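PDB 5X0J: free serine kinase from Thermococcus kodakarensis KOD1, which uses ADP to phosphorylate free L-serine, giving O-phospho-L-serine and AMP in the first step of cysteine biosynthesis from serine. Local coordinates for residues Asp24-His29 with Lys52-Ala57; Ala57-Glu62 with Leu211-Glu216. The protein carries 1 engineered substitution. All blocks are in the same frame, centred on the assembly; numbering follows the deposited sequence.

Interaction 1: residues Asp24-His29 with Lys52-Ala57. With AMP (adenosine monophosphate), chain B.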
loop_
_atom_site.group_PDB
_atom_site.type_symbol
_atom_site.label_atom_id
_atom_site.label_comp_id
_atom_site.label_asym_id
_atom_site.label_seq_id
_atom_site.Cartn_x
_atom_site.Cartn_y
_atom_site.Cartn_z
ATOM N N ASP A 24 8.911 10.698 -14.719
ATOM C CA ASP A 24 7.862 10.767 -15.748
ATOM C C ASP A 24 7.765 9.527 -16.650
ATOM O O ASP A 24 6.878 9.478 -17.510
ATOM C CB ASP A 24 7.977 12.069 -16.582
ATOM C CG ASP A 24 9.164 12.078 -17.554
ATOM O OD1 ASP A 24 9.909 11.085 -17.653
ATOM O OD2 ASP A 24 9.338 13.094 -18.265
ATOM N N LYS A 25 8.666 8.550 -16.482
ATOM C CA LYS A 25 8.542 7.248 -17.144
ATOM C C LYS A 25 7.889 6.194 -16.242
ATOM O O LYS A 25 7.827 5.022 -16.611
ATOM C CB LYS A 25 9.914 6.748 -17.613
ATOM C CG LYS A 25 10.646 7.692 -18.563
ATOM C CD LYS A 25 9.881 7.920 -19.855
ATOM C CE LYS A 25 10.626 8.852 -20.795
ATOM N NZ LYS A 25 11.941 8.310 -21.243
ATOM N N MET A 26 7.409 6.608 -15.067
ATOM C CA MET A 26 6.856 5.677 -14.080
ATOM C C MET A 26 5.344 5.816 -13.999
ATOM O O MET A 26 4.824 6.929 -13.905
ATOM C CB MET A 26 7.466 5.948 -12.716
ATOM C CG MET A 26 8.980 5.892 -12.702
ATOM S SD MET A 26 9.582 6.152 -11.030
ATOM C CE MET A 26 11.351 6.063 -11.305
ATOM N N LYS A 27 4.662 4.680 -13.959
ATOM C CA LYS A 27 3.214 4.633 -14.028
ATOM C C LYS A 27 2.647 4.057 -12.728
ATOM O O LYS A 27 2.893 2.889 -12.425
ATOM C CB LYS A 27 2.817 3.772 -15.221
ATOM C CG LYS A 27 1.359 3.871 -15.602
ATOM C CD LYS A 27 1.130 3.231 -16.958
ATOM C CE LYS A 27 -0.285 3.456 -17.453
ATOM N NZ LYS A 27 -0.449 2.945 -18.842
ATOM N N PRO A 28 1.887 4.866 -11.957
ATOM C CA PRO A 28 1.297 4.334 -10.718
ATOM C C PRO A 28 0.179 3.335 -11.018
ATOM O O PRO A 28 -0.469 3.413 -12.059
ATOM C CB PRO A 28 0.737 5.580 -10.046
ATOM C CG PRO A 28 0.344 6.438 -11.189
ATOM C CD PRO A 28 1.391 6.231 -12.234
ATOM N N HIS A 29 0.020 2.345 -10.149
ATOM C CA HIS A 29 -1.142 1.472 -10.159
ATOM C C HIS A 29 -2.068 1.557 -8.955
ATOM O O HIS A 29 -3.051 0.820 -8.895
ATOM C CB HIS A 29 -0.708 0.022 -10.410
ATOM C CG HIS A 29 -0.019 -0.648 -9.252
ATOM N ND1 HIS A 29 1.354 -0.677 -9.116
ATOM C CD2 HIS A 29 -0.509 -1.356 -8.207
ATOM C CE1 HIS A 29 1.676 -1.376 -8.040
ATOM N NE2 HIS A 29 0.564 -1.788 -7.465
ATOM N N LYS A 52 16.306 3.849 -0.200
ATOM C CA LYS A 52 15.558 2.662 -0.626
ATOM C C LYS A 52 15.178 2.795 -2.098
ATOM O O LYS A 52 14.375 3.645 -2.436
ATOM C CB LYS A 52 14.288 2.497 0.218
ATOM C CG LYS A 52 13.560 1.194 -0.060
ATOM C CD LYS A 52 12.225 1.082 0.663
ATOM C CE LYS A 52 12.376 0.763 2.124
ATOM N NZ LYS A 52 11.083 0.274 2.676
ATOM N N PRO A 53 15.709 1.933 -2.974
ATOM C CA PRO A 53 15.360 2.091 -4.390
ATOM C C PRO A 53 13.932 1.696 -4.683
ATOM O O PRO A 53 13.387 0.807 -4.036
ATOM C CB PRO A 53 16.308 1.117 -5.105
ATOM C CG PRO A 53 16.589 0.090 -4.090
ATOM C CD PRO A 53 16.654 0.820 -2.771
ATOM N N MET A 54 13.358 2.357 -5.673
ATOM C CA MET A 54 12.029 1.973 -6.136
ATOM C C MET A 54 12.103 0.640 -6.859
ATOM O O MET A 54 13.146 0.245 -7.366
ATOM C CB MET A 54 11.440 3.020 -7.064
ATOM C CG MET A 54 11.052 4.311 -6.358
ATOM S SD MET A 54 10.340 5.497 -7.518
ATOM C CE MET A 54 8.860 4.603 -8.031
ATOM N N LEU A 55 10.979 -0.070 -6.878
ATOM C CA LEU A 55 10.865 -1.306 -7.647
ATOM C C LEU A 55 9.982 -1.002 -8.854
ATOM O O LEU A 55 8.876 -0.470 -8.704
ATOM C CB LEU A 55 10.276 -2.431 -6.798
ATOM C CG LEU A 55 11.025 -2.851 -5.528
ATOM C CD1 LEU A 55 10.300 -4.001 -4.834
ATOM C CD2 LEU A 55 12.471 -3.215 -5.832
ATOM N N LEU A 56 10.487 -1.335 -10.047
ATOM C CA LEU A 56 9.805 -1.041 -11.314
ATOM C C LEU A 56 9.712 -2.298 -12.164
ATOM O O LEU A 56 10.443 -3.258 -11.936
ATOM C CB LEU A 56 10.584 -0.007 -12.117
ATOM C CG LEU A 56 10.880 1.339 -11.465
ATOM C CD1 LEU A 56 11.668 2.168 -12.460
ATOM C CD2 LEU A 56 9.599 2.057 -11.070
ATOM N N ALA A 57 8.869 -2.258 -13.188
ATOM C CA ALA A 57 8.856 -3.292 -14.205
ATOM C C ALA A 57 8.365 -2.671 -15.500
ATOM O O ALA A 57 7.465 -1.841 -15.475
ATOM C CB ALA A 57 7.953 -4.438 -13.802
HETATM P P AMP B . 6.351 3.939 -1.071
HETATM O O1P AMP B . 7.348 4.926 -1.656
HETATM O O2P AMP B . 4.960 4.096 -1.650
HETATM O O3P AMP B . 6.885 2.531 -1.093
HETATM O "O5'" AMP B . 6.169 4.338 0.476
HETATM C "C5'" AMP B . 7.114 5.135 1.184
HETATM C "C4'" AMP B . 8.446 4.411 1.275
HETATM O "O4'" AMP B . 9.470 5.354 1.519
HETATM C "C3'" AMP B . 8.613 3.402 2.432
HETATM O "O3'" AMP B . 9.084 2.167 1.899
HETATM C "C2'" AMP B . 9.671 3.968 3.378
HETATM O "O2'" AMP B . 10.475 2.972 4.005
HETATM C "C1'" AMP B . 10.426 4.790 2.372
HETATM N N9 AMP B . 11.298 5.864 2.887
HETATM C C8 AMP B . 11.183 6.575 4.025
HETATM N N7 AMP B . 12.172 7.497 4.123
HETATM C C5 AMP B . 12.921 7.373 3.021
HETATM C C6 AMP B . 14.128 8.028 2.488
HETATM N N6 AMP B . 14.717 9.025 3.184
HETATM N N1 AMP B . 14.595 7.591 1.295
HETATM C C2 AMP B . 14.011 6.596 0.587
HETATM N N3 AMP B . 12.916 5.952 1.023
HETATM C C4 AMP B . 12.349 6.297 2.204
#

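Interaction 2: residues Ala57-Glu62 with Leu211-Glu216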
loop_
_atom_site.group_PDB
_atom_site.type_symbol
_atom_site.label_atom_id
_atom_site.label_comp_id
_atom_site.label_asym_id
_atom_site.label_seq_id
_atom_site.Cartn_x
_atom_site.Cartn_y
_atom_site.Cartn_z
ATOM N N ALA A 57 8.869 -2.258 -13.188
ATOM C CA ALA A 57 8.856 -3.292 -14.205
ATOM C C ALA A 57 8.365 -2.671 -15.500
ATOM O O ALA A 57 7.465 -1.841 -15.475
ATOM C CB ALA A 57 7.953 -4.438 -13.802
ATOM N N LYS A 58 8.951 -3.085 -16.621
ATOM C CA LYS A 58 8.544 -2.599 -17.949
ATOM C C LYS A 58 7.072 -2.924 -18.227
ATOM O O LYS A 58 6.629 -4.053 -18.011
ATOM C CB LYS A 58 9.448 -3.234 -19.009
ATOM C CG LYS A 58 9.109 -2.960 -20.464
ATOM C CD LYS A 58 9.385 -1.527 -20.852
ATOM C CE LYS A 58 9.309 -1.357 -22.368
ATOM N NZ LYS A 58 8.049 -1.887 -22.980
ATOM N N VAL A 59 6.319 -1.928 -18.692
ATOM C CA VAL A 59 4.936 -2.136 -19.110
ATOM C C VAL A 59 4.959 -2.694 -20.535
ATOM O O VAL A 59 5.549 -2.069 -21.413
ATOM C CB VAL A 59 4.142 -0.816 -19.109
ATOM C CG1 VAL A 59 2.720 -1.037 -19.615
ATOM C CG2 VAL A 59 4.129 -0.209 -17.716
ATOM N N PRO A 60 4.325 -3.865 -20.769
ATOM C CA PRO A 60 4.260 -4.389 -22.136
ATOM C C PRO A 60 3.632 -3.390 -23.099
ATOM O O PRO A 60 2.565 -2.843 -22.811
ATOM C CB PRO A 60 3.375 -5.633 -21.999
ATOM C CG PRO A 60 3.511 -6.047 -20.584
ATOM C CD PRO A 60 3.686 -4.778 -19.807
ATOM N N GLY A 61 4.322 -3.126 -24.205
ATOM C CA GLY A 61 3.831 -2.233 -25.252
ATOM C C GLY A 61 4.134 -0.751 -25.094
ATOM O O GLY A 61 3.963 -0.002 -26.044
ATOM N N GLU A 62 4.587 -0.319 -23.911
ATOM C CA GLU A 62 4.795 1.107 -23.614
ATOM C C GLU A 62 6.228 1.367 -23.187
ATOM O O GLU A 62 6.840 0.520 -22.538
ATOM C CB GLU A 62 3.880 1.555 -22.466
ATOM C CG GLU A 62 2.395 1.526 -22.772
ATOM C CD GLU A 62 1.539 1.857 -21.557
ATOM O OE1 GLU A 62 0.567 1.117 -21.301
ATOM O OE2 GLU A 62 1.831 2.852 -20.849
ATOM N N LEU A 211 -5.056 -3.727 -15.190
ATOM C CA LEU A 211 -5.591 -2.468 -14.648
ATOM C C LEU A 211 -4.743 -1.264 -15.058
ATOM O O LEU A 211 -5.271 -0.218 -15.441
ATOM C CB LEU A 211 -5.690 -2.527 -13.112
ATOM C CG LEU A 211 -6.728 -1.589 -12.486
ATOM C CD1 LEU A 211 -8.135 -2.135 -12.668
ATOM C CD2 LEU A 211 -6.456 -1.340 -11.010
ATOM N N VAL A 212 -3.427 -1.418 -14.970
ATOM C CA VAL A 212 -2.493 -0.368 -15.387
ATOM C C VAL A 212 -2.652 -0.025 -16.870
ATOM O O VAL A 212 -2.620 1.151 -17.229
ATOM C CB VAL A 212 -1.036 -0.787 -15.099
ATOM C CG1 VAL A 212 -0.033 0.161 -15.746
ATOM C CG2 VAL A 212 -0.812 -0.856 -13.600
ATOM N N LYS A 213 -2.833 -1.047 -17.707
ATOM C CA LYS A 213 -3.034 -0.847 -19.152
ATOM C C LYS A 213 -4.345 -0.116 -19.468
ATOM O O LYS A 213 -4.415 0.615 -20.459
ATOM C CB LYS A 213 -3.001 -2.189 -19.900
ATOM C CG LYS A 213 -1.663 -2.923 -19.889
ATOM C CD LYS A 213 -0.538 -2.201 -20.605
ATOM C CE LYS A 213 -0.735 -2.165 -22.111
ATOM N NZ LYS A 213 0.220 -1.206 -22.715
ATOM N N ARG A 214 -5.377 -0.309 -18.645
ATOM C CA ARG A 214 -6.640 0.437 -18.777
ATOM C C ARG A 214 -6.590 1.869 -18.209
ATOM O O ARG A 214 -7.575 2.605 -18.312
ATOM C CB ARG A 214 -7.794 -0.334 -18.122
ATOM C CG ARG A 214 -8.074 -1.694 -18.743
ATOM N N GLY A 215 -5.462 2.262 -17.614
ATOM C CA GLY A 215 -5.296 3.585 -17.015
ATOM C C GLY A 215 -6.023 3.771 -15.690
ATOM O O GLY A 215 -6.297 4.902 -15.290
ATOM N N GLU A 216 -6.340 2.663 -15.016
ATOM C CA GLU A 216 -7.028 2.690 -13.727
ATOM C C GLU A 216 -6.011 2.526 -12.600
ATOM O O GLU A 216 -4.855 2.154 -12.832
ATOM C CB GLU A 216 -8.060 1.562 -13.664
#

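Interaction 1: residues Asp24-His29 with Lys52-Ala57
M26 and M54 meet tip to tip, the thioether sulfur SD of M26 lying 3.5 Å from the terminal methyl CE of M54. The two sulfurs are close as well, with M26 SD 3.7 Å from M54 SD. M26 sends a straight chain across the gap, CG anti to its carbonyl carbon (chi1 -56°) and the rest fully extended, whereas M54 bends at its last torsion (chi3 64°), which lays CE, like the sulfur before it, against M26 SD. L56 crosses M26 at about a right angle: L56 CD1 lies 4.1 Å from M26 CE, and the other methyl, CD2, sits near the sulfur. No hydrogen bond joins 24-29 to 52-57, and this small, wholly apolar patch is buried.

The outer end of 52-57 behaves differently: K52, partly exposed, turns away to the nucleotide site. Its side chain carries NZ to the AMP ribose, where NZ donates to O3' at 2.9 Å and to O2' at 3.1 Å, so one ammonium grips both hydroxyls, while K52 CB packs 3.8 Å from AMP N3, to one side of the adenine plane. A methionine in place of K52 would probably leave both ribose hydroxyls without this donor and let the sugar shift more easily. S43, I49, H72 and R73 also bond to AMP.

Both segments belong to the ParB-like N-terminal domain, and M54 lies close to the ligand-binding residues G70 and R73. The two strands are not neighbours in the mixed sheet: strand 65-67 runs between 26-27 and 54-58, which explains why only side chains span the distance. I67 touches both methionines, W74 of helix 71-80 packs against both of them, and S87 of strand 84-90 adjoins M26 and L56, so the cluster fills the space between sheet and helix.

Interaction 2: residues Ala57-Glu62 with Leu211-Glu216
K213 leaves the last turn of helix 205-213 and reaches across to the turn formed by V59-E62. From CB the chain starts with CG anti to the carbonyl carbon (chi1 -66°), then folds twice, at chi2 and chi3, and this curl swings its end over to the other segment. CB and CG make no close contact there; CD is the first atom to do so, resting 3.6 Å from V59 CG1 in an apolar touch. CE follows, with P60 O at 3.4 Å. At the tip, NZ is held by two bonds. It donates to P60 O at 2.9 Å, nearly in line with the carbonyl (C=O...N angle 166°), and forms a salt bridge with E62 OE1 at 2.7 Å, using the anti lone pair of that oxygen. E62 comes from the opposite direction on an extended chain.

The turn itself is type II, closed by E62 N to V59 O at 3.2 Å, with G61 at positive phi. K58 curls back over it: K58 NZ bonds to E62 O at 2.7 Å and also to V59 O, which it reaches from the opposite face to E62 N. On the helix side, G215 ends the helix in a Schellman motif, just past K213.

The turn follows strand 54-58 and leads into strand 65-67, making 57-62 part of a hairpin connection in the ParB-like domain. The contact thus ties this hairpin of the mixed sheet to the C-terminal end of helix 205-213, with K27 of strand 26-27 close by E62.

Interaction 1 is core and interaction 2 is partly buried, towards the surface, although strand 54-58 serves both and A57 belongs to each. Between the sheet and helix 71-80, interaction 1 relies on thioethers and methyls; K52, at the end of 52-57, turns to the nucleotide instead. Interaction 2, at the end of the same strand, relies on a lysine held by a carboxylate and a carbonyl, with a valine methyl giving the closest apolar touch. They also touch directly: K27 of 24-29 forms a salt bridge with E62, whose carboxylate thus bridges two lysines, and H29 CB packs on V212 CG2. The 24-29 segment therefore meets both partners of interaction 2.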